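Local coordinates for penicillin-binding protein PbpB (PDB 6KGU) that builds cross-linked peptidoglycan of the mycobacterial cell wall from lipid intermediates and is inactivated by beta-lactams such as aztreonam, at residues A[231-236]-A[409-414]. Residues are numbered along the deposited sequence; the frame is centred on the assembly and turned at random.
Sequences GEVLAM and PRIIKA
Glu232 and Lys413 form the salt bridge of this contact: NZ of Lys413 lies 2.9 Å from OE2 of Glu232, on the syn lone pair of that oxygen. The two side chains meet at about a right angle; the glutamate runs straight out beyond CG, whereas the lysine, otherwise extended, bends at its last torsion (chi4 55°) to turn the ammonium onto the carboxylate. The other oxygen, OE1, pairs with Arg24, so the carboxylate of the buried Glu232 has two cationic partners, which would be expected to favour its ionised form. Between the backbones, Val233 N donates to Arg410 O over 3.0 Å in a nearly straight bond (162° at the hydrogen). Thr196 OG1 is within hydrogen-bonding range of both Arg410 O and Val233 O, two acceptors for its single proton. A CA-H...O contact joins Pro409 CA to Gly231 O at 3.0 Å. The two methyls of Val233 part: CG1, anti to the backbone N (chi1 175°), meets Ile411 CD1 at 3.8 Å, while CG2 lies 4.1 Å from Pro409 CB. Leu226 of strand 220-227 touches both Val233 and Pro409. This buried contact lies within the transpeptidase region, away from the active site, and joins the turn and start of edge strand 233-238, in the antiparallel sheet of the penicillin-binding fold, to the lead-in and beginning of strand 412-416, which belongs to a separate mixed sheet.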
# COMPACT_ATOMS: atom_id res chain seq x y z
N GLY A 231 -3.50 -9.74 -6.23
CA GLY A 231 -2.48 -9.05 -5.45
C GLY A 231 -1.23 -8.70 -6.21
O GLY A 231 -0.23 -8.31 -5.59
N GLU A 232 -1.23 -8.81 -7.53
CA GLU A 232 -0.07 -8.39 -8.29
C GLU A 232 0.10 -6.88 -8.16
O GLU A 232 -0.88 -6.14 -8.03
CB GLU A 232 -0.20 -8.80 -9.76
CG GLU A 232 -0.11 -10.31 -9.99
CD GLU A 232 -0.07 -10.70 -11.46
OE1 GLU A 232 -0.64 -9.96 -12.31
OE2 GLU A 232 0.52 -11.75 -11.77
N VAL A 233 1.35 -6.45 -8.15
CA VAL A 233 1.69 -5.03 -8.02
C VAL A 233 1.59 -4.37 -9.39
O VAL A 233 2.44 -4.60 -10.26
CB VAL A 233 3.08 -4.84 -7.42
CG1 VAL A 233 3.44 -3.36 -7.41
CG2 VAL A 233 3.14 -5.46 -6.00
N LEU A 234 0.56 -3.55 -9.58
CA LEU A 234 0.36 -2.84 -10.85
C LEU A 234 1.07 -1.49 -10.89
O LEU A 234 1.42 -1.00 -11.97
CB LEU A 234 -1.14 -2.63 -11.11
CG LEU A 234 -2.03 -3.88 -11.23
CD1 LEU A 234 -3.44 -3.51 -11.69
CD2 LEU A 234 -1.41 -4.92 -12.17
N ALA A 235 1.25 -0.85 -9.74
CA ALA A 235 2.01 0.39 -9.64
C ALA A 235 2.60 0.49 -8.24
O ALA A 235 1.95 0.09 -7.27
CB ALA A 235 1.14 1.63 -9.93
N MET A 236 3.82 1.02 -8.15
CA MET A 236 4.45 1.26 -6.86
C MET A 236 5.32 2.49 -7.06
O MET A 236 6.26 2.45 -7.86
CB MET A 236 5.26 0.05 -6.39
CG MET A 236 5.94 0.18 -5.03
SD MET A 236 6.85 -1.31 -4.51
CE MET A 236 5.50 -2.28 -3.83
N PRO A 409 1.33 -10.00 -2.19
CA PRO A 409 1.63 -9.31 -3.45
C PRO A 409 2.93 -9.78 -4.06
O PRO A 409 3.87 -10.16 -3.35
CB PRO A 409 1.71 -7.83 -3.03
CG PRO A 409 1.99 -7.87 -1.58
CD PRO A 409 1.33 -9.09 -1.04
N ARG A 410 2.99 -9.73 -5.39
CA ARG A 410 4.17 -10.12 -6.14
C ARG A 410 4.38 -9.10 -7.25
O ARG A 410 3.42 -8.58 -7.82
CB ARG A 410 4.02 -11.54 -6.77
CG ARG A 410 3.90 -12.68 -5.76
CD ARG A 410 5.23 -12.88 -5.08
NE ARG A 410 5.26 -14.01 -4.14
CZ ARG A 410 5.07 -13.92 -2.83
NH1 ARG A 410 4.80 -12.74 -2.27
NH2 ARG A 410 5.16 -15.01 -2.07
N ILE A 411 5.65 -8.84 -7.56
CA ILE A 411 5.98 -7.89 -8.61
C ILE A 411 6.70 -8.54 -9.79
O ILE A 411 6.78 -7.92 -10.86
CB ILE A 411 6.81 -6.71 -8.06
CG1 ILE A 411 6.78 -5.52 -9.06
CG2 ILE A 411 8.25 -7.14 -7.81
CD1 ILE A 411 6.98 -4.16 -8.40
N ILE A 412 7.21 -9.76 -9.63
CA ILE A 412 7.78 -10.53 -10.73
C ILE A 412 6.67 -11.39 -11.30
O ILE A 412 6.14 -12.27 -10.61
CB ILE A 412 8.95 -11.40 -10.27
CG1 ILE A 412 9.90 -10.64 -9.35
CG2 ILE A 412 9.69 -11.93 -11.50
CD1 ILE A 412 10.56 -9.48 -10.00
N LYS A 413 6.30 -11.14 -12.56
CA LYS A 413 5.27 -11.97 -13.19
C LYS A 413 5.86 -13.22 -13.83
O LYS A 413 5.26 -14.30 -13.74
CB LYS A 413 4.50 -11.16 -14.24
CG LYS A 413 3.21 -11.85 -14.69
CD LYS A 413 2.20 -10.88 -15.25
CE LYS A 413 0.90 -11.59 -15.65
NZ LYS A 413 0.30 -12.38 -14.55
N ALA A 414 7.02 -13.11 -14.47
CA ALA A 414 7.57 -14.21 -15.26
C ALA A 414 9.01 -13.87 -15.63
O ALA A 414 9.47 -12.74 -15.46
CB ALA A 414 6.73 -14.46 -16.52